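Local atomic coordinates of coenzyme f420-dependent n5,n10-methylenetetrahydromethanopterin reductase (Methanopyrus kandleri, PDB entry 1EZW), a protein that catalyses the reversible, coenzyme F420-dependent reduction of methylene-tetrahydromethanopterin to methyl-tetrahydromethanopterin, a step of methanogenesis from carbon dioxide. Residues A[74-77]-A[78-82]; A[165-168]-A[169-173]. All coordinates share one frame; numbering follows the deposited sequence.

Contact 1 of 2, residues A[74-77]-A[78-82]; sequences LITA and SNIAT
Leu-74 to Ala-77 meet Ser-78 to Ala-81 as successive turns of one alpha helix, 73-86, which follows strand 60-63 in the TIM barrel of this luciferase-like reductase. The contact is local and wholly buried. Four i to i+4 backbone hydrogen bonds carry it: Ser-78 N to Leu-74 O at 3.0 Å, then Asn-79 N to Ile-75 O, Ile-80 N to Thr-76 O and Ala-81 N to Ala-77 O, each at 2.9 Å. All four are nearly straight at hydrogen.

Side chains add packing against the preceding turn. Asn-79 takes chi1 -71°, CG anti to its own carbonyl carbon, which lays the amide back over the earlier turn with CG 3.3 Å from Ile-75 O. OD1 and that carbonyl oxygen are both acceptors and do not bond; the amide is held instead through ND2, which bonds Tyr-45 OH. Ile-80 leans back in the same manner, its CG1 lying 3.3 Å from Thr-76 O and 4.4 Å from Thr-76 CG2.

Ala-77 and Ala-81 pack on Tyr-141 of helix 127-142; Ser-78 touches that ring too and also faces the second subunit. Its OG, set anti to the backbone N (chi1 176°), hydrogen-bonds Asn-42 O of the second subunit, and Thr-82 OG1 bonds Ser-44 N of that same subunit. This part of the helix thus packs on helix 127-142 of its own chain and hydrogen-bonds a neighbouring one. Ser-78 O is gripped twice, by Thr-82 N at 2.9 Å and by Thr-82 OG1, the hydroxyl donor standing above the carbonyl plane at 2.7 Å.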
ATOM      1  N   LEU A  74      14.915 -22.485   3.784  1.00 16.93           N
ATOM      2  CA  LEU A  74      15.086 -21.381   4.718  1.00 17.25           C
ATOM      3  C   LEU A  74      14.606 -20.095   4.031  1.00 15.89           C
ATOM      4  O   LEU A  74      14.162 -19.179   4.708  1.00 16.93           O
ATOM      5  CB  LEU A  74      16.563 -21.213   5.134  1.00 16.89           C
ATOM      6  CG  LEU A  74      17.018 -22.284   6.143  1.00 17.47           C
ATOM      7  CD1 LEU A  74      18.569 -22.187   6.322  1.00 18.18           C
ATOM      8  CD2 LEU A  74      16.311 -22.058   7.509  1.00 18.24           C
ATOM      9  N   ILE A  75      14.740 -20.031   2.704  1.00 15.84           N
ATOM     10  CA  ILE A  75      14.225 -18.866   1.960  1.00 15.80           C
ATOM     11  C   ILE A  75      12.671 -18.928   1.967  1.00 15.59           C
ATOM     12  O   ILE A  75      11.989 -17.907   2.170  1.00 15.04           O
ATOM     13  CB  ILE A  75      14.772 -18.845   0.546  1.00 15.35           C
ATOM     14  CG1 ILE A  75      16.276 -18.509   0.600  1.00 17.18           C
ATOM     15  CG2 ILE A  75      14.007 -17.829  -0.320  1.00 16.30           C
ATOM     16  CD1 ILE A  75      16.566 -17.126   1.209  1.00 17.59           C
ATOM     17  N   THR A  76      12.105 -20.107   1.740  1.00 15.59           N
ATOM     18  CA  THR A  76      10.644 -20.213   1.818  1.00 15.15           C
ATOM     19  C   THR A  76      10.178 -19.816   3.236  1.00 16.07           C
ATOM     20  O   THR A  76       9.205 -19.079   3.389  1.00 14.82           O
ATOM     21  CB  THR A  76      10.202 -21.665   1.478  1.00 15.84           C
ATOM     22  OG1 THR A  76      10.488 -21.919   0.097  1.00 15.68           O
ATOM     23  CG2 THR A  76       8.693 -21.833   1.748  1.00 16.20           C
ATOM     24  N   ALA A  77      10.873 -20.288   4.294  1.00 14.51           N
ATOM     25  CA  ALA A  77      10.495 -19.919   5.658  1.00 13.69           C
ATOM     26  C   ALA A  77      10.490 -18.378   5.827  1.00 15.12           C
ATOM     27  O   ALA A  77       9.559 -17.798   6.404  1.00 15.26           O
ATOM     28  CB  ALA A  77      11.463 -20.556   6.669  1.00 14.91           C
ATOM     29  N   SER A  78      11.585 -17.748   5.402  1.00 13.83           N
ATOM     30  CA  SER A  78      11.671 -16.298   5.468  1.00 14.53           C
ATOM     31  C   SER A  78      10.481 -15.641   4.736  1.00 14.70           C
ATOM     32  O   SER A  78       9.863 -14.698   5.292  1.00 15.26           O
ATOM     33  CB  SER A  78      12.994 -15.823   4.826  1.00 15.45           C
ATOM     34  OG  SER A  78      13.057 -14.385   4.809  1.00 15.46           O
ATOM     35  N   ASN A  79      10.171 -16.103   3.511  1.00 14.75           N
ATOM     36  CA  ASN A  79       9.022 -15.551   2.750  1.00 15.93           C
ATOM     37  C   ASN A  79       7.748 -15.634   3.584  1.00 14.77           C
ATOM     38  O   ASN A  79       7.030 -14.643   3.729  1.00 15.33           O
ATOM     39  CB  ASN A  79       8.754 -16.311   1.459  1.00 16.93           C
ATOM     40  CG  ASN A  79       9.797 -16.076   0.438  1.00 21.08           C
ATOM     41  OD1 ASN A  79      10.568 -15.149   0.573  1.00 21.86           O
ATOM     42  ND2 ASN A  79       9.819 -16.891  -0.626  1.00 22.42           N
ATOM     43  N   ILE A  80       7.477 -16.819   4.137  1.00 16.64           N
ATOM     44  CA  ILE A  80       6.262 -16.988   4.926  1.00 15.08           C
ATOM     45  C   ILE A  80       6.242 -16.111   6.165  1.00 15.48           C
ATOM     46  O   ILE A  80       5.201 -15.468   6.462  1.00 14.45           O
ATOM     47  CB  ILE A  80       6.068 -18.487   5.303  1.00 16.23           C
ATOM     48  CG1 ILE A  80       5.944 -19.298   4.017  1.00 16.16           C
ATOM     49  CG2 ILE A  80       4.907 -18.640   6.288  1.00 17.72           C
ATOM     50  CD1 ILE A  80       4.734 -18.945   3.149  1.00 19.19           C
ATOM     51  N   ALA A  81       7.357 -16.019   6.898  1.00 15.24           N
ATOM     52  CA  ALA A  81       7.377 -15.174   8.056  1.00 13.44           C
ATOM     53  C   ALA A  81       7.157 -13.691   7.669  1.00 13.78           C
ATOM     54  O   ALA A  81       6.507 -12.949   8.399  1.00 14.01           O
ATOM     55  CB  ALA A  81       8.704 -15.323   8.812  1.00 14.14           C
ATOM     56  N   THR A  82       7.683 -13.303   6.510  1.00 13.95           N
ATOM     57  CA  THR A  82       7.595 -11.895   6.052  1.00 13.64           C
ATOM     58  C   THR A  82       6.152 -11.575   5.667  1.00 14.59           C
ATOM     59  O   THR A  82       5.626 -10.550   6.077  1.00 15.37           O
ATOM     60  CB  THR A  82       8.568 -11.663   4.883  1.00 15.41           C
ATOM     61  OG1 THR A  82       9.896 -11.988   5.331  1.00 13.28           O
ATOM     62  CG2 THR A  82       8.569 -10.161   4.423  1.00 13.69           C
TER

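Contact 2 of 2, residues A[165-168]-A[169-173]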
ATOM      1  N   SER A 165       7.609 -13.716  12.679  1.00 18.93           N
ATOM      2  CA  SER A 165       6.262 -13.682  12.128  1.00 17.51           C
ATOM      3  C   SER A 165       5.341 -13.207  13.254  1.00 19.05           C
ATOM      4  O   SER A 165       5.817 -12.840  14.325  1.00 20.77           O
ATOM      5  CB  SER A 165       5.828 -15.095  11.710  1.00 17.17           C
ATOM      6  OG  SER A 165       5.799 -15.958  12.858  1.00 17.11           O
ATOM      7  N   ILE A 166       4.036 -13.234  13.031  0.70 17.58           N
ATOM      8  CA  ILE A 166       3.103 -12.856  14.094  0.70 18.14           C
ATOM      9  C   ILE A 166       2.436 -14.110  14.652  0.70 19.21           C
ATOM     10  O   ILE A 166       2.342 -14.276  15.875  0.70 19.12           O
ATOM     11  CB  ILE A 166       2.103 -11.833  13.546  0.70 17.35           C
ATOM     12  CG1 ILE A 166       2.849 -10.505  13.425  0.70 15.78           C
ATOM     13  CG2 ILE A 166       0.827 -11.699  14.459  0.70 16.18           C
ATOM     14  CD1 ILE A 166       2.128  -9.493  12.672  0.70 15.28           C
ATOM     15  N   GLN A 167       2.024 -15.024  13.778  1.00 19.33           N
ATOM     16  CA  GLN A 167       1.377 -16.255  14.265  1.00 19.95           C
ATOM     17  C   GLN A 167       2.383 -17.301  14.726  1.00 21.10           C
ATOM     18  O   GLN A 167       1.980 -18.284  15.362  1.00 20.71           O
ATOM     19  CB  GLN A 167       0.571 -16.938  13.170  1.00 20.08           C
ATOM     20  CG  GLN A 167      -0.503 -16.108  12.556  1.00 21.71           C
ATOM     21  CD  GLN A 167      -1.236 -16.915  11.500  1.00 24.04           C
ATOM     22  OE1 GLN A 167      -2.122 -17.720  11.821  1.00 26.54           O
ATOM     23  NE2 GLN A 167      -0.843 -16.748  10.233  1.00 18.02           N
ATOM     24  N   GLY A 168       3.667 -17.129  14.398  1.00 20.47           N
ATOM     25  CA  GLY A 168       4.639 -18.164  14.771  1.00 21.11           C
ATOM     26  C   GLY A 168       4.225 -19.547  14.240  1.00 21.81           C
ATOM     27  O   GLY A 168       3.809 -19.687  13.086  1.00 20.30           O
ATOM     28  N   SER A 169       4.352 -20.594  15.054  0.70 22.84           N
ATOM     29  CA  SER A 169       3.971 -21.907  14.567  0.70 23.47           C
ATOM     30  C   SER A 169       2.465 -22.123  14.374  0.70 23.84           C
ATOM     31  O   SER A 169       2.057 -23.199  13.935  0.70 25.66           O
ATOM     32  CB  SER A 169       4.569 -23.004  15.460  0.70 25.66           C
ATOM     33  OG  SER A 169       4.106 -22.849  16.774  0.70 24.88           O
ATOM     34  N   ASP A 170       1.641 -21.117  14.681  1.00 22.57           N
ATOM     35  CA  ASP A 170       0.189 -21.219  14.453  1.00 22.04           C
ATOM     36  C   ASP A 170      -0.122 -21.049  12.952  1.00 21.08           C
ATOM     37  O   ASP A 170      -1.270 -21.245  12.527  1.00 21.00           O
ATOM     38  CB  ASP A 170      -0.594 -20.169  15.245  1.00 24.19           C
ATOM     39  CG  ASP A 170      -0.714 -20.516  16.714  1.00 29.43           C
ATOM     40  OD1 ASP A 170      -1.208 -19.666  17.484  1.00 32.55           O
ATOM     41  OD2 ASP A 170      -0.327 -21.644  17.085  1.00 30.48           O
ATOM     42  N   ILE A 171       0.876 -20.647  12.144  1.00 19.16           N
ATOM     43  CA  ILE A 171       0.617 -20.549  10.697  1.00 17.38           C
ATOM     44  C   ILE A 171       0.222 -21.928  10.196  1.00 18.67           C
ATOM     45  O   ILE A 171       0.914 -22.913  10.460  1.00 18.83           O
ATOM     46  CB  ILE A 171       1.892 -20.083   9.919  1.00 17.04           C
ATOM     47  CG1 ILE A 171       2.213 -18.657  10.346  1.00 17.88           C
ATOM     48  CG2 ILE A 171       1.647 -20.150   8.397  1.00 19.63           C
ATOM     49  CD1 ILE A 171       3.452 -18.051   9.608  1.00 17.20           C
ATOM     50  N   PRO A 172      -0.915 -22.034   9.498  1.00 18.62           N
ATOM     51  CA  PRO A 172      -1.363 -23.339   8.990  1.00 19.96           C
ATOM     52  C   PRO A 172      -0.516 -23.891   7.874  1.00 20.88           C
ATOM     53  O   PRO A 172      -0.089 -23.164   6.986  1.00 19.03           O
ATOM     54  CB  PRO A 172      -2.785 -23.082   8.497  1.00 21.72           C
ATOM     55  CG  PRO A 172      -3.198 -21.777   9.108  1.00 23.54           C
ATOM     56  CD  PRO A 172      -1.882 -20.973   9.176  1.00 20.68           C
ATOM     57  N   PHE A 173      -0.296 -25.206   7.911  1.00 17.69           N
ATOM     58  CA  PHE A 173       0.473 -25.873   6.898  1.00 18.90           C
ATOM     59  C   PHE A 173      -0.442 -26.754   6.070  1.00 19.86           C
ATOM     60  O   PHE A 173      -0.976 -27.745   6.570  1.00 20.57           O
ATOM     61  CB  PHE A 173       1.552 -26.774   7.546  1.00 18.13           C
ATOM     62  CG  PHE A 173       2.478 -27.420   6.558  1.00 19.97           C
ATOM     63  CD1 PHE A 173       3.478 -26.674   5.898  1.00 17.40           C
ATOM     64  CD2 PHE A 173       2.377 -28.787   6.286  1.00 20.18           C
ATOM     65  CE1 PHE A 173       4.355 -27.272   4.997  1.00 19.91           C
ATOM     66  CE2 PHE A 173       3.256 -29.393   5.376  1.00 19.62           C
ATOM     67  CZ  PHE A 173       4.244 -28.655   4.729  1.00 20.39           C
TER
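Gln-167 folds over Ile-171 at a type II' beta turn, Gln-167 to Asp-170, in the segment that leads from helix 127-142 into strand 173-176 of the barrel. Asp-170 N to Gln-167 O (2.9 Å) closes the turn, and a second i to i+3 bond, the longer Ile-171 N to Gly-168 O (3.2 Å), follows it. Each donor stands well above its carbonyl plane. Gly-168 has phi 55°, which favours glycine, and a beta carbon there would clash with Ser-169 N. Its own N makes a weak bond to Ser-165 OG. The turn also brings Asp-170 CB within 3.2 Å of Gln-167 O.

The tight part is the inner side. The Gln-167 chain, extended beyond CG, crosses the Ile-171 side chain at about a right angle, and its CB and NE2 both bear on Ile-171 CG1, NE2 at 3.6 Å. That CG1 also presses on the Gly-168 carbonyl, 3.3 Å from its O. Ile-171 is buried here against Ile-93 of strand 93-95. The amide nitrogen of Gln-167 is satisfied by Ala-91 O, and Asp-84 OD1 accepts from the backbone N of both Ile-166 and Gln-167. With an alanine here, Ala-91 O would probably lose this donor and Ile-171 CG1 the cover of the amide, keeping only that of the beta carbon.

At the rim Ser-169 OG hydrogen-bonds Glu-143 OE2. The solvent side is marked by Asp-170, an exposed residue whose carboxylate lies beyond the turn.

Backbone bonds therefore shape the turn, while the glutamine combines an apolar stem with a polar end, covering the isoleucine and tying the turn to the segment entering strand 93-95.

Contact 1 is buried within a regular helix, whereas contact 2 is a surface turn in which Ile-171 is the buried one among the touching residues. Their centres lie about 11 Å apart, and the two touch directly: Ile-80 CG2 packs on Ile-171 CD1 at 3.7 Å, and Ala-81 CA on Ser-165 CB. Both also lean on helix 127-142. Their chemistry follows their place: repeated i to i+4 bonds in residues 74-82, with hydroxyls reaching a second subunit, against two i to i+3 bonds and a glycine conformation in residues 165-173, where Gln-167 and Ser-169 find partners within the chain. Helix 73-86 serves both, carrying contact 1 and bonding contact 2 through Asp-84.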